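Local coordinates for binding component of ABC transporter (Wolinella succinogenes, PDB 3K4U), which binds lysine in its cleft and is probably the solute-binding component of an ABC transporter, a member of the bacterial solute-binding protein 3 family, at residues D31-L34 against A35-M38; L164-N167 against V168-A172; F209-Q212 against I213-G217. All coordinates share one frame; numbering follows the deposited sequence.

Interaction 1 (D31-L34 against A35-M38)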
loop_
_atom_site.group_PDB
_atom_site.type_symbol
_atom_site.label_atom_id
_atom_site.label_comp_id
_atom_site.label_asym_id
_atom_site.label_seq_id
_atom_site.Cartn_x
_atom_site.Cartn_y
_atom_site.Cartn_z
ATOM N N ASP E 31 -17.689 22.434 17.947
ATOM C CA ASP E 31 -17.244 23.650 17.248
ATOM C C ASP E 31 -16.547 24.731 18.103
ATOM O O ASP E 31 -15.642 25.408 17.607
ATOM C CB ASP E 31 -18.390 24.277 16.451
ATOM C CG ASP E 31 -18.743 23.459 15.211
ATOM O OD1 ASP E 31 -19.835 23.621 14.648
ATOM O OD2 ASP E 31 -17.920 22.630 14.791
ATOM N N VAL E 32 -16.948 24.910 19.357
ATOM C CA VAL E 32 -16.357 25.959 20.171
ATOM C C VAL E 32 -14.960 25.582 20.606
ATOM O O VAL E 32 -14.014 26.348 20.418
ATOM C CB VAL E 32 -17.258 26.366 21.358
ATOM C CG1 VAL E 32 -16.568 27.434 22.200
ATOM C CG2 VAL E 32 -18.682 26.850 20.840
ATOM N N ASP E 33 -14.798 24.403 21.169
ATOM C CA ASP E 33 -13.445 23.841 21.367
ATOM C C ASP E 33 -12.510 23.938 20.124
ATOM O O ASP E 33 -11.305 24.187 20.262
ATOM C CB ASP E 33 -13.551 22.395 21.880
ATOM C CG ASP E 33 -14.223 22.332 23.245
ATOM O OD1 ASP E 33 -14.486 23.439 23.790
ATOM O OD2 ASP E 33 -14.484 21.225 23.774
ATOM N N LEU E 34 -13.067 23.739 18.928
ATOM C CA LEU E 34 -12.286 23.846 17.710
ATOM C C LEU E 34 -11.899 25.277 17.512
ATOM O O LEU E 34 -10.714 25.608 17.308
ATOM C CB LEU E 34 -13.107 23.363 16.501
ATOM C CG LEU E 34 -12.933 21.953 15.896
ATOM C CD1 LEU E 34 -12.156 21.015 16.776
ATOM C CD2 LEU E 34 -14.257 21.337 15.474
ATOM N N ALA E 35 -12.916 26.124 17.566
ATOM C CA ALA E 35 -12.753 27.581 17.443
ATOM C C ALA E 35 -11.794 28.111 18.486
ATOM O O ALA E 35 -11.047 29.053 18.233
ATOM C CB ALA E 35 -14.093 28.261 17.562
ATOM N N ARG E 36 -11.797 27.480 19.654
ATOM C CA ARG E 36 -10.871 27.851 20.729
ATOM C C ARG E 36 -9.442 27.453 20.345
ATOM O O ARG E 36 -8.524 28.253 20.502
ATOM C CB ARG E 36 -11.335 27.268 22.084
ATOM C CG ARG E 36 -10.565 27.760 23.299
ATOM C CD ARG E 36 -11.286 27.440 24.642
ATOM N NE ARG E 36 -12.248 28.479 25.019
ATOM C CZ ARG E 36 -13.569 28.326 25.020
ATOM N NH1 ARG E 36 -14.117 27.159 24.691
ATOM N NH2 ARG E 36 -14.353 29.337 25.366
ATOM N N GLU E 37 -9.258 26.241 19.825
ATOM C CA GLU E 37 -7.917 25.753 19.396
ATOM C C GLU E 37 -7.351 26.609 18.279
ATOM O O GLU E 37 -6.214 27.052 18.324
ATOM C CB GLU E 37 -7.956 24.293 18.897
ATOM C CG GLU E 37 -8.041 23.213 19.989
ATOM C CD GLU E 37 -6.785 23.118 20.859
ATOM O OE1 GLU E 37 -5.661 23.418 20.368
ATOM O OE2 GLU E 37 -6.917 22.750 22.044
HETATM N N MSE E 38 -8.176 26.805 17.262
HETATM C CA MSE E 38 -7.812 27.599 16.147
HETATM C C MSE E 38 -7.349 28.978 16.606
HETATM O O MSE E 38 -6.333 29.476 16.129
HETATM C CB MSE E 38 -8.997 27.670 15.215
HETATM C CG MSE E 38 -8.685 28.332 13.936
HETATM SE SE MSE E 38 -10.262 28.713 12.872
HETATM C CE MSE E 38 -10.951 26.882 12.676
#

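Interaction 2 (L164-N167 against V168-A172)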
loop_
_atom_site.group_PDB
_atom_site.type_symbol
_atom_site.label_atom_id
_atom_site.label_comp_id
_atom_site.label_asym_id
_atom_site.label_seq_id
_atom_site.Cartn_x
_atom_site.Cartn_y
_atom_site.Cartn_z
ATOM N N LEU E 164 -27.275 13.146 11.840
ATOM C CA LEU E 164 -27.201 11.996 12.735
ATOM C C LEU E 164 -26.565 12.284 14.094
ATOM O O LEU E 164 -26.983 11.708 15.100
ATOM C CB LEU E 164 -26.442 10.859 12.044
ATOM C CG LEU E 164 -26.346 9.519 12.753
ATOM C CD1 LEU E 164 -26.401 8.477 11.698
ATOM C CD2 LEU E 164 -25.062 9.410 13.539
ATOM N N PRO E 165 -25.536 13.151 14.133
ATOM C CA PRO E 165 -24.909 13.331 15.444
ATOM C C PRO E 165 -25.795 14.100 16.388
ATOM O O PRO E 165 -25.692 13.924 17.593
ATOM C CB PRO E 165 -23.621 14.072 15.124
ATOM C CG PRO E 165 -23.362 13.733 13.635
ATOM C CD PRO E 165 -24.730 13.742 13.055
ATOM N N PHE E 166 -26.714 14.879 15.838
ATOM C CA PHE E 166 -27.767 15.490 16.652
ATOM C C PHE E 166 -28.637 14.439 17.316
ATOM O O PHE E 166 -28.835 14.464 18.542
ATOM C CB PHE E 166 -28.625 16.445 15.833
ATOM C CG PHE E 166 -29.768 17.063 16.603
ATOM C CD1 PHE E 166 -29.675 18.364 17.086
ATOM C CD2 PHE E 166 -30.960 16.355 16.803
ATOM C CE1 PHE E 166 -30.729 18.944 17.782
ATOM C CE2 PHE E 166 -32.032 16.935 17.500
ATOM C CZ PHE E 166 -31.910 18.228 17.993
ATOM N N ASN E 167 -29.141 13.505 16.518
ATOM C CA ASN E 167 -29.979 12.442 17.030
ATOM C C ASN E 167 -29.361 11.641 18.157
ATOM O O ASN E 167 -29.996 11.396 19.176
ATOM C CB ASN E 167 -30.418 11.541 15.893
ATOM C CG ASN E 167 -31.257 12.272 14.886
ATOM O OD1 ASN E 167 -32.066 13.144 15.236
ATOM N ND2 ASN E 167 -31.075 11.931 13.618
ATOM N N VAL E 168 -28.113 11.238 18.023
ATOM C CA VAL E 168 -27.585 10.466 19.155
ATOM C C VAL E 168 -27.465 11.292 20.442
ATOM O O VAL E 168 -27.733 10.792 21.507
ATOM C CB VAL E 168 -26.361 9.539 18.828
ATOM C CG1 VAL E 168 -25.845 9.758 17.482
ATOM C CG2 VAL E 168 -25.276 9.686 19.836
ATOM N N ALA E 169 -27.110 12.566 20.335
ATOM C CA ALA E 169 -27.016 13.420 21.518
ATOM C C ALA E 169 -28.405 13.672 22.096
ATOM O O ALA E 169 -28.600 13.710 23.312
ATOM C CB ALA E 169 -26.329 14.710 21.185
ATOM N N PHE E 170 -29.381 13.819 21.214
ATOM C CA PHE E 170 -30.745 13.965 21.675
ATOM C C PHE E 170 -31.300 12.698 22.322
ATOM O O PHE E 170 -31.990 12.780 23.333
ATOM C CB PHE E 170 -31.634 14.423 20.536
ATOM C CG PHE E 170 -33.001 14.853 20.969
ATOM C CD1 PHE E 170 -33.287 16.198 21.167
ATOM C CD2 PHE E 170 -34.010 13.915 21.137
ATOM C CE1 PHE E 170 -34.550 16.605 21.535
ATOM C CE2 PHE E 170 -35.268 14.296 21.510
ATOM C CZ PHE E 170 -35.547 15.648 21.711
HETATM N N MSE E 171 -31.008 11.538 21.737
HETATM C CA MSE E 171 -31.417 10.254 22.291
HETATM C C MSE E 171 -30.912 10.079 23.696
HETATM O O MSE E 171 -31.582 9.478 24.519
HETATM C CB MSE E 171 -30.897 9.095 21.440
HETATM C CG MSE E 171 -31.742 8.761 20.219
HETATM SE SE MSE E 171 -33.643 8.537 20.641
HETATM C CE MSE E 171 -33.535 6.918 21.757
ATOM N N ALA E 172 -29.727 10.599 23.970
ATOM C CA ALA E 172 -29.122 10.453 25.283
ATOM C C ALA E 172 -29.841 11.287 26.315
ATOM O O ALA E 172 -30.153 10.796 27.395
ATOM C CB ALA E 172 -27.659 10.823 25.250
#

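Interaction 3 (F209-Q212 against I213-G217)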
loop_
_atom_site.group_PDB
_atom_site.type_symbol
_atom_site.label_atom_id
_atom_site.label_comp_id
_atom_site.label_asym_id
_atom_site.label_seq_id
_atom_site.Cartn_x
_atom_site.Cartn_y
_atom_site.Cartn_z
ATOM N N PHE E 209 -4.042 23.610 9.479
ATOM C CA PHE E 209 -4.451 23.543 10.889
ATOM C C PHE E 209 -5.322 22.322 11.093
ATOM O O PHE E 209 -5.164 21.594 12.090
ATOM C CB PHE E 209 -5.179 24.838 11.345
ATOM C CG PHE E 209 -6.031 24.655 12.577
ATOM C CD1 PHE E 209 -5.456 24.602 13.839
ATOM C CD2 PHE E 209 -7.398 24.524 12.469
ATOM C CE1 PHE E 209 -6.240 24.387 14.989
ATOM C CE2 PHE E 209 -8.187 24.313 13.629
ATOM C CZ PHE E 209 -7.596 24.233 14.881
ATOM N N LEU E 210 -6.210 22.070 10.131
ATOM C CA LEU E 210 -7.043 20.846 10.165
ATOM C C LEU E 210 -6.207 19.582 10.112
ATOM O O LEU E 210 -6.437 18.666 10.890
ATOM C CB LEU E 210 -8.080 20.832 9.061
ATOM C CG LEU E 210 -9.129 19.725 9.109
ATOM C CD1 LEU E 210 -9.858 19.673 10.447
ATOM C CD2 LEU E 210 -10.149 19.904 7.990
ATOM N N ALA E 211 -5.216 19.540 9.219
ATOM C CA ALA E 211 -4.327 18.371 9.138
ATOM C C ALA E 211 -3.582 18.168 10.465
ATOM O O ALA E 211 -3.444 17.036 10.916
ATOM C CB ALA E 211 -3.365 18.542 8.030
ATOM N N GLN E 212 -3.130 19.268 11.089
ATOM C CA GLN E 212 -2.438 19.219 12.394
ATOM C C GLN E 212 -3.239 18.605 13.536
ATOM O O GLN E 212 -2.703 17.853 14.350
ATOM C CB GLN E 212 -1.958 20.601 12.837
ATOM C CG GLN E 212 -0.447 20.785 12.764
ATOM C CD GLN E 212 0.310 20.101 13.909
ATOM O OE1 GLN E 212 1.518 19.920 13.827
ATOM N NE2 GLN E 212 -0.389 19.758 14.978
ATOM N N ILE E 213 -4.525 18.923 13.608
ATOM C CA ILE E 213 -5.300 18.425 14.742
ATOM C C ILE E 213 -5.821 17.017 14.554
ATOM O O ILE E 213 -6.028 16.289 15.542
ATOM C CB ILE E 213 -6.336 19.429 15.252
ATOM C CG1 ILE E 213 -7.311 19.835 14.166
ATOM C CG2 ILE E 213 -5.592 20.675 15.662
ATOM C CD1 ILE E 213 -8.687 20.066 14.656
ATOM N N LYS E 214 -5.976 16.610 13.301
ATOM C CA LYS E 214 -6.203 15.185 12.980
ATOM C C LYS E 214 -5.019 14.281 13.389
ATOM O O LYS E 214 -5.238 13.165 13.855
ATOM C CB LYS E 214 -6.476 14.995 11.492
ATOM C CG LYS E 214 -7.646 15.776 10.926
ATOM C CD LYS E 214 -8.964 15.002 11.124
ATOM C CE LYS E 214 -10.013 15.501 10.135
ATOM N NZ LYS E 214 -11.373 14.987 10.494
ATOM N N HIS E 215 -3.786 14.768 13.244
ATOM C CA HIS E 215 -2.593 13.963 13.531
ATOM C C HIS E 215 -2.031 14.138 14.960
ATOM O O HIS E 215 -1.400 13.271 15.489
ATOM C CB HIS E 215 -1.537 14.171 12.413
ATOM C CG HIS E 215 -2.042 13.824 11.035
ATOM N ND1 HIS E 215 -2.076 14.730 9.993
ATOM C CD2 HIS E 215 -2.568 12.675 10.536
ATOM C CE1 HIS E 215 -2.592 14.161 8.915
ATOM N NE2 HIS E 215 -2.892 12.910 9.215
ATOM N N ASP E 216 -2.298 15.273 15.577
ATOM C CA ASP E 216 -2.057 15.556 17.013
ATOM C C ASP E 216 -2.675 14.622 18.034
ATOM O O ASP E 216 -2.095 14.408 19.072
ATOM C CB ASP E 216 -2.723 16.895 17.365
ATOM C CG ASP E 216 -1.824 18.041 17.173
ATOM O OD1 ASP E 216 -0.683 17.775 16.740
ATOM O OD2 ASP E 216 -2.243 19.188 17.464
ATOM N N GLY E 217 -3.898 14.166 17.803
ATOM C CA GLY E 217 -4.685 13.604 18.887
ATOM C C GLY E 217 -5.728 14.599 19.404
ATOM O O GLY E 217 -6.748 14.184 19.944
#

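Interaction 1 (D31-L34 against A35-M38)
Ala35 opens the second half of this stretch of helix 30-41 by returning its backbone N to Asp31 O at 2.8 Å, the first of four consecutive i to i+4 hydrogen bonds that show 31-38 to be regular alpha-helix. Its CB lies against the same carbonyl oxygen, and the residue is buried. Arg36 continues the pattern, its N bonded to Val32 O, and adds the main side-chain contact. With CG anti to the backbone N (chi1 -171°) the chain first runs out extended; a bend at chi3 of -87° then swings the guanidinium back over the preceding turn. NH1 comes to 3.5 Å from Val32 CG1, an oblique approach to the methyl, and to 3.8 Å from Asp33 OD1. That carboxylate oxygen sits at the guanidinium edge, near its plane, but the two planar groups are turned 63° apart, which together with the separation marks a long salt bridge and not a paired, two-point one. The other oxygen, Asp33 OD2, accepts a hydrogen bond from Trp226 NE1 of helix 218-228. Glu37 bonds through N to Asp33 O at 2.9 Å, and its CG also rests on this oxygen. Met38, present as selenomethionine, closes the series, N to Leu34 O at 2.8 Å. Its side chain reaches Leu7 of strand 6-11 and Trp205 and Phe209 of helix 200-216, so this face of the helix is packed inside its lobe of the periplasmic-binding-protein fold. The chemistry is thus divided: the backbone bonds define the helix, while Asp33 offers one oxygen to a neighbouring helix and leaves its other in a probably modest, solvent-weakened attraction to exposed Arg36.

Interaction 2 (L164-N167 against V168-A172)
Leu164 O receives Val168 N at 3.2 Å, beginning the i to i+4 hydrogen bonding of the first two turns of helix 164-175. This helix directly follows strand 159-163, a strand-to-helix junction in the second lobe of a periplasmic-binding-protein fold. The next bond, Ala169 N to Pro165 O, is weak at 3.4 Å, whereas Phe170 N to Phe166 O and Met171 N to Asn167 O tighten to 2.8 Å each. As a proline in the first turn, Pro165 costs the helix no bond of this series, since only its carbonyl is called upon.

Among the side chains, Phe166 and Phe170 dominate. Both place CG anti to the backbone N (chi1 178° and -169°), which sends the two rings off the helix side by side in the same direction. Their planes are only 18° apart, yet the centroids stand 5.8 Å from each other: the rings are slid so far along each other that they barely overlap, and they touch obliquely. The pair extends from the pocket into the core, for Phe166 also meets Phe162 and Glu145, both lysine-pocket residues, while Phe170 packs on Val149 and Leu153 of helix 145-154. Asn167 leaves the helix on another side, toward Ser94 and Leu96 of strand 89-98. On the flank bearing Leu164 and Val168, which both touch His181, the methyls Leu164 CD2 and Val168 CG1 approach obliquely to 4.0 Å. The closest carbon pair between the two phenyl rings is Phe166 CE2 and Phe170 CD1, 3.9 Å apart.

Interaction 3 (F209-Q212 against I213-G217)
Phe209 and Ile213, one helical turn apart, cross obliquely near the end of helix 200-216. Ring atom Phe209 CE1 touches Ile213 CG2 at 3.8 Å, while Ile213 CG1 lies over one ring face. This isoleucine holds CG1 between its backbone N and carbonyl carbon (chi1 58°), which sets CG2 over the CE1 side of the ring; CD1, further out, lies 4.4 Å from Leu210 CD1. An alanine here would lack CG1, CG2 and CD1 and is likely to open a gap over the Phe209 face and leave Leu210 CD1 less closely packed. Leu210 and Lys214 instead run side by side in the same direction, with Leu210 CD1 4.2 Å from Lys214 CE; the ammonium passes on to hydrogen-bond Tyr88 O and forms a cation-pi contact with Tyr219.

Gln212 and Asp216 meet obliquely, amide and carboxylate planes 70° apart. Gln212 NE2 donates to Asp216 OD1 at 2.7 Å, but the 123° angle at the hydrogen makes the bond weak. Asp216 OD2 has a weak hydrogen bond with Ser218 OG across Gly217, whose positive phi ends the helix. His215 projects outward to meet the ring of Tyr188 of a second subunit. Apolar contacts therefore fasten the inner face, while the weak polar bonds around Asp216 are likely to add only a little to holding the helix end and the turn into helix 218-228.

Overall arrangement
Interactions 1 and 3 belong to one lobe and pack directly together: their centres are 13 Å apart, Phe209 CZ comes to 3.6 Å from Met38 N, and Leu34 CD1 meets Ile213 CD1 at 4.2 Å. Helix 218-228 adds a further link, touching Asp33 and Leu34 in one and Ile213 in the other. Interaction 2 stands in the opposite lobe, across the lysine cleft, with centres 21 Å from interaction 1 and 25 Å from interaction 3 and no touch to either. The Phe166 side chain lies about 7 Å from the bound lysine and that of Asp31 about 8 Å, so interactions 1 and 2 approach the pocket from its two sides.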